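Local atomic coordinates of DNA mismatch repair protein MutS (Thermus aquaticus, PDB entry 1EWQ), a protein that takes part in DNA mismatch repair, binding mismatched DNA and possibly carrying out the recognition step, and has a weak ATPase activity. Residues S237-R242 and A516-A521; G284-Q289 and L329-R334; A675-V680 and F698-L703. One frame throughout, in Å; residues are numbered along the deposited sequence.

Contact 1: residues S237-R242 and A516-A521; sequences SLQPFR and ALREAA
Arg518 reaches out from helix 514-540 and brings its guanidinium up to Gln239 and Ser237 of the loop that follows helix 215-232. The backbones stay well apart, 10.3 Å between Gln239 CA and Arg518 CA at their nearest, and it is the length of the arginine that spans the gap: its chain runs extended from CG to NE. Gln239 comes to meet it by folding at chi2 (-59°), which brings its amide oxygen over the arginine. The two side chains point in opposing senses as they pass, with amide and guanidinium planes only 17° apart. Gln239 OE1 sits over one face of the guanidinium, 3.8 Å from Arg518 CD and 3.9 Å from Arg518 NE, so the amide oxygen lies above the cation and takes no N-H from it. Ser237 approaches obliquely. Its OG is 3.3 Å from Arg518 NH2, a weak hydrogen bond at best, and a doubtful one because the placing of the hydroxyl is uncertain.

The firmer partners of Arg518 lie elsewhere: NH2 makes a salt bridge to Glu340 on helix 332-340, and NH1 donates to Thr152 O. Gln239 is itself backbone-bonded to Gly153, so arginine and loop meet at the same turn of the sheet that holds strand 154-160. Here, then, an arginine of MutS domain III joins a long helix to a neighbouring mixed sheet. Glu340 probably supplies most of the charge balance for the cation, while Gln239 OE1 may add a weaker dipolar contribution and Ser237 little that is directional.

Contact 2: residues G284-Q289 and L329-R334; sequences GRRLLQ and LADLER
Arg286 on helix 282-293 reaches into a salt-bridge network at the start of helix 332-340, in MutS domain III, where Asp331 is the N-cap. The ionic grip on Asp331 is end-on, both terminal nitrogens going to one oxygen: Arg286 NH1 is 3.0 Å and NH2 3.2 Å from Asp331 OD2, on its syn side and from the same face of the carboxylate. The bend at chi3 (-63°) brings the guanidinium edge-on to that carboxylate, the two planes 20° apart. Arg286 NH2 also donates to Glu333 OE1 at 3.0 Å, on the anti side. Asp331 OD1, only weakly met by Arg286 NH2, accepts from Arg334 N at 2.9 Å in a nearly straight capping bond. With an alanine in place of Arg286, the carboxylates of Asp331 and Glu333 are likely to face each other without the cation they share.

Like charges meet too. Arg286 NH1 lies over the centre of the Arg334 guanidinium, 3.5 Å from Arg334 CZ; the two carboxylates probably ease this, and Arg334 is held by Ser151 OG, Pro128 O and Glu130 O. Arg286 NH1 also donates to Arg129 O. A water at the guanidinium edge accepts from Arg286 NE at 2.8 Å and donates to Glu333 OE1.

Contact 3: residues A675-V680 and F698-L703; sequences AIATAV and FELTAL
Phe698 O is gripped twice by Thr701, by its backbone N at 2.9 Å and by its OG1, and the turn closed in this way carries Leu700 against Ala677 and Thr678 of helix 670-687. The amide makes a backbone bond to the residue three back, as in a 3-10-like turn; the hydroxyl bond is modelled at a very short 2.5 Å between Thr701 OG1 and Phe698 O, and its exact length is doubtful.

Across the contact, side chains meet by packing alone. Leu700 straddles two successive residues of the helix with its two methyls: CD1 rests 3.9 Å from Ala677 CB, and CD2 presses alongside Thr678, 3.3 Å from Thr678 OG1 and 3.8 Å from Thr678 CA. The leucine and the threonine lie antiparallel alongside each other. With OG1 beside the backbone N (chi1 -66°), Thr678 hydrogen-bonds to Val674 O one turn back in its own helix, so this buried hydroxyl is already satisfied where the leucine methyl touches it. The same torsion sends Thr678 CG2 the other way, to Leu703, whose two methyls sit almost equally close to it, CD1 at 4.0 Å and CD2 at 4.1 Å from Thr678 CG2. The backbones are close, 6.5 Å between Thr678 CA and Leu700 CA.

In the P-loop NTPase fold of MutS domain V, helix 670-687 makes the beta-alpha-beta crossover between parallel strands 657-662 and 690-694. Leu700 also touches Leu580 on strand 578-582, helix 638-652 packs on Ile676 and Val680, and Leu758 of the second subunit reaches Thr678.

Contacts 1 and 2 are neighbours, their centres 12 Å apart, and along the chain contact 2 is nested within the loop that contact 1 closes. They touch directly where helix 514-540 lies against the start of helix 332-340: Ala521 CB is 3.8 Å from Glu333 N, and Arg518 NH1 is 4.0 Å from Glu333 CG. Contact 3 lies far off in MutS domain V, its centre 54 Å from that of contact 1 and 49 Å from that of contact 2. It is near the predicted ATP site, the Leu700 side chain about 10 Å from that of Lys589. The nearest atoms to the bound DNA are about 30, 26 and 61 Å away for contacts 1, 2 and 3.

Contact 1: residues S237-R242 and A516-A521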
# COMPACT_ATOMS: atom_id res chain seq x y z
N SER C 237 -20.61 -24.96 12.54
CA SER C 237 -21.96 -24.96 12.01
C SER C 237 -21.73 -25.17 10.51
O SER C 237 -21.09 -24.36 9.84
CB SER C 237 -22.65 -23.63 12.26
OG SER C 237 -23.93 -23.63 11.65
N LEU C 238 -22.24 -26.28 9.98
CA LEU C 238 -22.02 -26.58 8.58
C LEU C 238 -23.28 -26.94 7.82
O LEU C 238 -24.18 -27.59 8.33
CB LEU C 238 -21.04 -27.75 8.45
CG LEU C 238 -19.66 -27.67 9.12
CD1 LEU C 238 -19.20 -29.09 9.48
CD2 LEU C 238 -18.66 -26.99 8.21
N GLN C 239 -23.32 -26.49 6.57
CA GLN C 239 -24.41 -26.80 5.67
C GLN C 239 -24.03 -28.14 5.05
O GLN C 239 -22.87 -28.54 5.08
CB GLN C 239 -24.51 -25.73 4.57
CG GLN C 239 -25.22 -24.46 4.99
CD GLN C 239 -26.66 -24.73 5.43
OE1 GLN C 239 -26.93 -24.93 6.63
NE2 GLN C 239 -27.58 -24.77 4.47
N PRO C 240 -25.00 -28.88 4.51
CA PRO C 240 -24.66 -30.17 3.91
C PRO C 240 -23.54 -30.00 2.89
O PRO C 240 -23.58 -29.10 2.06
CB PRO C 240 -25.98 -30.61 3.27
CG PRO C 240 -27.02 -30.00 4.21
CD PRO C 240 -26.46 -28.63 4.47
N PHE C 241 -22.53 -30.86 2.95
CA PHE C 241 -21.42 -30.77 2.01
C PHE C 241 -21.88 -30.99 0.58
O PHE C 241 -22.66 -31.89 0.30
CB PHE C 241 -20.33 -31.79 2.33
CG PHE C 241 -19.15 -31.71 1.39
CD1 PHE C 241 -18.13 -30.79 1.62
CD2 PHE C 241 -19.07 -32.53 0.28
CE1 PHE C 241 -17.04 -30.70 0.74
CE2 PHE C 241 -17.99 -32.45 -0.60
CZ PHE C 241 -16.97 -31.53 -0.37
N ARG C 242 -21.37 -30.17 -0.33
CA ARG C 242 -21.70 -30.30 -1.73
C ARG C 242 -20.52 -30.72 -2.59
O ARG C 242 -19.54 -30.00 -2.73
CB ARG C 242 -22.25 -28.99 -2.28
CG ARG C 242 -23.67 -28.68 -1.85
CD ARG C 242 -24.38 -27.95 -2.96
NE ARG C 242 -23.72 -26.70 -3.28
CZ ARG C 242 -23.38 -26.32 -4.51
NH1 ARG C 242 -23.65 -27.10 -5.55
NH2 ARG C 242 -22.78 -25.15 -4.70
N ALA C 516 -34.91 -21.39 10.56
CA ALA C 516 -35.90 -20.54 9.89
C ALA C 516 -35.20 -19.26 9.44
O ALA C 516 -35.52 -18.69 8.40
CB ALA C 516 -37.06 -20.20 10.85
N LEU C 517 -34.23 -18.80 10.22
CA LEU C 517 -33.48 -17.61 9.87
C LEU C 517 -32.73 -17.84 8.57
O LEU C 517 -32.79 -17.02 7.68
CB LEU C 517 -32.50 -17.25 10.99
CG LEU C 517 -32.98 -16.22 12.02
CD1 LEU C 517 -34.35 -16.58 12.52
CD2 LEU C 517 -31.97 -16.15 13.17
N ARG C 518 -32.02 -18.96 8.47
CA ARG C 518 -31.28 -19.27 7.24
C ARG C 518 -32.23 -19.29 6.04
O ARG C 518 -31.96 -18.68 5.01
CB ARG C 518 -30.59 -20.63 7.36
CG ARG C 518 -29.44 -20.68 8.35
CD ARG C 518 -28.76 -22.06 8.37
NE ARG C 518 -27.56 -22.04 9.20
CZ ARG C 518 -26.40 -21.50 8.82
NH1 ARG C 518 -26.28 -20.96 7.61
NH2 ARG C 518 -25.37 -21.49 9.66
N GLU C 519 -33.33 -20.01 6.20
CA GLU C 519 -34.36 -20.15 5.18
C GLU C 519 -34.89 -18.79 4.72
O GLU C 519 -35.01 -18.54 3.52
CB GLU C 519 -35.49 -21.02 5.76
CG GLU C 519 -36.81 -20.96 5.04
CD GLU C 519 -37.78 -22.03 5.55
OE1 GLU C 519 -37.82 -22.28 6.79
OE2 GLU C 519 -38.50 -22.62 4.71
N ALA C 520 -35.21 -17.91 5.67
CA ALA C 520 -35.69 -16.58 5.34
C ALA C 520 -34.57 -15.84 4.60
O ALA C 520 -34.82 -15.04 3.70
CB ALA C 520 -36.07 -15.83 6.60
N ALA C 521 -33.34 -16.11 5.01
CA ALA C 521 -32.19 -15.48 4.39
C ALA C 521 -31.98 -15.92 2.94
O ALA C 521 -31.63 -15.10 2.09
CB ALA C 521 -30.92 -15.77 5.21

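Contact 2: residues G284-Q289 and L329-R334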
# COMPACT_ATOMS: atom_id res chain seq x y z
N GLY C 284 -27.47 -11.46 -0.61
CA GLY C 284 -27.79 -11.19 -2.00
C GLY C 284 -26.54 -10.92 -2.80
O GLY C 284 -26.37 -11.46 -3.89
N ARG C 285 -25.64 -10.09 -2.29
CA ARG C 285 -24.40 -9.82 -3.01
C ARG C 285 -23.64 -11.13 -3.20
O ARG C 285 -23.06 -11.37 -4.25
CB ARG C 285 -23.50 -8.83 -2.25
CG ARG C 285 -22.17 -8.58 -2.94
CD ARG C 285 -21.35 -7.50 -2.26
NE ARG C 285 -22.02 -6.20 -2.31
CZ ARG C 285 -21.57 -5.10 -1.71
NH1 ARG C 285 -20.44 -5.11 -1.02
NH2 ARG C 285 -22.29 -3.99 -1.78
N ARG C 286 -23.64 -11.97 -2.16
CA ARG C 286 -22.95 -13.26 -2.23
C ARG C 286 -23.60 -14.19 -3.25
O ARG C 286 -22.91 -14.87 -4.01
CB ARG C 286 -22.91 -13.93 -0.85
CG ARG C 286 -21.93 -13.27 0.17
CD ARG C 286 -21.64 -14.20 1.36
NE ARG C 286 -22.84 -14.50 2.14
CZ ARG C 286 -23.28 -13.74 3.15
NH1 ARG C 286 -22.60 -12.65 3.50
NH2 ARG C 286 -24.41 -14.05 3.77
N LEU C 287 -24.93 -14.24 -3.27
CA LEU C 287 -25.63 -15.08 -4.22
C LEU C 287 -25.32 -14.62 -5.65
O LEU C 287 -25.05 -15.44 -6.53
CB LEU C 287 -27.14 -15.03 -4.00
CG LEU C 287 -27.94 -15.92 -4.96
CD1 LEU C 287 -27.67 -17.39 -4.60
CD2 LEU C 287 -29.44 -15.60 -4.84
N LEU C 288 -25.35 -13.30 -5.88
CA LEU C 288 -25.07 -12.79 -7.21
C LEU C 288 -23.64 -13.15 -7.61
O LEU C 288 -23.39 -13.53 -8.74
CB LEU C 288 -25.26 -11.26 -7.27
CG LEU C 288 -24.97 -10.61 -8.63
CD1 LEU C 288 -25.64 -11.40 -9.74
CD2 LEU C 288 -25.44 -9.16 -8.63
N GLN C 289 -22.71 -13.04 -6.68
CA GLN C 289 -21.34 -13.37 -6.99
C GLN C 289 -21.22 -14.86 -7.32
O GLN C 289 -20.46 -15.26 -8.20
CB GLN C 289 -20.41 -13.01 -5.83
CG GLN C 289 -18.96 -13.32 -6.14
CD GLN C 289 -17.99 -12.58 -5.25
OE1 GLN C 289 -18.13 -12.56 -4.03
NE2 GLN C 289 -16.97 -11.97 -5.86
N LEU C 329 -32.35 -4.78 6.05
CA LEU C 329 -32.21 -6.18 6.45
C LEU C 329 -30.78 -6.61 6.79
O LEU C 329 -29.88 -6.53 5.96
CB LEU C 329 -32.76 -7.10 5.35
CG LEU C 329 -33.12 -8.51 5.81
CD1 LEU C 329 -34.38 -8.44 6.65
CD2 LEU C 329 -33.33 -9.42 4.61
N ALA C 330 -30.57 -7.06 8.02
CA ALA C 330 -29.25 -7.52 8.42
C ALA C 330 -28.96 -8.86 7.71
O ALA C 330 -29.83 -9.41 7.03
CB ALA C 330 -29.19 -7.70 9.93
N ASP C 331 -27.73 -9.35 7.85
CA ASP C 331 -27.29 -10.62 7.25
C ASP C 331 -27.78 -11.77 8.16
O ASP C 331 -27.08 -12.17 9.10
CB ASP C 331 -25.75 -10.63 7.18
CG ASP C 331 -25.19 -11.86 6.48
OD1 ASP C 331 -25.86 -12.92 6.47
OD2 ASP C 331 -24.06 -11.77 5.95
N LEU C 332 -28.97 -12.29 7.89
CA LEU C 332 -29.54 -13.35 8.71
C LEU C 332 -28.85 -14.71 8.62
O LEU C 332 -28.99 -15.55 9.51
CB LEU C 332 -31.03 -13.50 8.40
CG LEU C 332 -31.95 -12.51 9.12
CD1 LEU C 332 -31.41 -11.10 8.99
CD2 LEU C 332 -33.36 -12.62 8.56
N GLU C 333 -28.10 -14.92 7.54
CA GLU C 333 -27.37 -16.16 7.36
C GLU C 333 -26.16 -16.19 8.31
O GLU C 333 -25.94 -17.18 9.01
CB GLU C 333 -26.94 -16.30 5.90
CG GLU C 333 -25.97 -17.45 5.64
CD GLU C 333 -25.76 -17.71 4.16
OE1 GLU C 333 -25.67 -16.74 3.38
OE2 GLU C 333 -25.67 -18.90 3.78
N ARG C 334 -25.40 -15.10 8.35
CA ARG C 334 -24.24 -15.04 9.25
C ARG C 334 -24.69 -14.90 10.70
O ARG C 334 -24.00 -15.30 11.63
CB ARG C 334 -23.32 -13.88 8.86
CG ARG C 334 -22.35 -14.26 7.77
CD ARG C 334 -21.45 -13.12 7.35
NE ARG C 334 -20.51 -13.57 6.32
CZ ARG C 334 -19.81 -12.75 5.54
NH1 ARG C 334 -19.94 -11.44 5.66
NH2 ARG C 334 -18.97 -13.26 4.65
O HOH W 1 -24.00 -16.84 1.26

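Contact 3: residues A675-V680 and F698-L703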
# COMPACT_ATOMS: atom_id res chain seq x y z
N ALA C 675 1.82 -17.93 -40.52
CA ALA C 675 1.64 -19.38 -40.55
C ALA C 675 0.98 -19.87 -39.28
O ALA C 675 0.04 -20.66 -39.33
CB ALA C 675 2.98 -20.07 -40.72
N ILE C 676 1.47 -19.42 -38.13
CA ILE C 676 0.92 -19.83 -36.84
C ILE C 676 -0.51 -19.31 -36.70
O ILE C 676 -1.41 -20.04 -36.29
CB ILE C 676 1.74 -19.28 -35.65
CG1 ILE C 676 3.21 -19.66 -35.79
CG2 ILE C 676 1.18 -19.84 -34.34
CD1 ILE C 676 3.48 -21.16 -35.80
N ALA C 677 -0.70 -18.04 -37.05
CA ALA C 677 -2.04 -17.46 -36.94
C ALA C 677 -3.03 -18.24 -37.79
O ALA C 677 -4.18 -18.44 -37.39
CB ALA C 677 -2.00 -16.00 -37.37
N THR C 678 -2.58 -18.70 -38.97
CA THR C 678 -3.44 -19.46 -39.89
C THR C 678 -3.81 -20.84 -39.39
O THR C 678 -4.99 -21.24 -39.42
CB THR C 678 -2.77 -19.63 -41.27
OG1 THR C 678 -2.63 -18.35 -41.91
CG2 THR C 678 -3.62 -20.52 -42.16
N ALA C 679 -2.81 -21.59 -38.93
CA ALA C 679 -3.03 -22.93 -38.41
C ALA C 679 -3.98 -22.86 -37.23
O ALA C 679 -4.87 -23.70 -37.08
CB ALA C 679 -1.69 -23.56 -37.97
N VAL C 680 -3.79 -21.86 -36.37
CA VAL C 680 -4.64 -21.68 -35.21
C VAL C 680 -6.05 -21.34 -35.67
O VAL C 680 -7.03 -21.89 -35.16
CB VAL C 680 -4.12 -20.54 -34.30
CG1 VAL C 680 -5.15 -20.21 -33.22
CG2 VAL C 680 -2.79 -20.96 -33.65
N PHE C 698 -3.95 -9.20 -43.07
CA PHE C 698 -4.91 -9.20 -44.17
C PHE C 698 -4.87 -10.60 -44.77
O PHE C 698 -5.85 -11.09 -45.32
CB PHE C 698 -4.53 -8.18 -45.26
CG PHE C 698 -4.84 -6.75 -44.91
CD1 PHE C 698 -3.96 -6.00 -44.14
CD2 PHE C 698 -6.01 -6.15 -45.37
CE1 PHE C 698 -4.23 -4.66 -43.83
CE2 PHE C 698 -6.29 -4.81 -45.07
CZ PHE C 698 -5.40 -4.07 -44.30
N GLU C 699 -3.71 -11.24 -44.64
CA GLU C 699 -3.55 -12.58 -45.18
C GLU C 699 -4.60 -13.55 -44.63
O GLU C 699 -5.07 -14.42 -45.36
CB GLU C 699 -2.12 -13.10 -44.92
CG GLU C 699 -1.44 -12.54 -43.68
CD GLU C 699 -0.86 -11.14 -43.89
OE1 GLU C 699 0.29 -11.01 -44.38
OE2 GLU C 699 -1.58 -10.17 -43.58
N LEU C 700 -5.00 -13.39 -43.37
CA LEU C 700 -6.01 -14.27 -42.78
C LEU C 700 -7.41 -14.04 -43.36
O LEU C 700 -8.24 -14.95 -43.36
CB LEU C 700 -6.07 -14.09 -41.26
CG LEU C 700 -4.83 -14.52 -40.45
CD1 LEU C 700 -5.11 -14.34 -38.95
CD2 LEU C 700 -4.52 -15.96 -40.75
N THR C 701 -7.66 -12.83 -43.86
CA THR C 701 -8.98 -12.50 -44.41
C THR C 701 -9.37 -13.27 -45.67
O THR C 701 -10.56 -13.34 -46.02
CB THR C 701 -9.09 -11.01 -44.75
OG1 THR C 701 -8.29 -10.71 -45.90
CG2 THR C 701 -8.62 -10.16 -43.57
N ALA C 702 -8.41 -13.87 -46.36
CA ALA C 702 -8.72 -14.59 -47.59
C ALA C 702 -8.59 -16.12 -47.55
O ALA C 702 -8.50 -16.75 -48.60
CB ALA C 702 -7.87 -14.04 -48.73
N LEU C 703 -8.59 -16.72 -46.37
CA LEU C 703 -8.46 -18.17 -46.32
C LEU C 703 -9.66 -18.88 -46.97
O LEU C 703 -10.73 -18.29 -47.10
CB LEU C 703 -8.31 -18.63 -44.86
CG LEU C 703 -7.09 -18.04 -44.16
CD1 LEU C 703 -7.06 -18.49 -42.70
CD2 LEU C 703 -5.83 -18.47 -44.89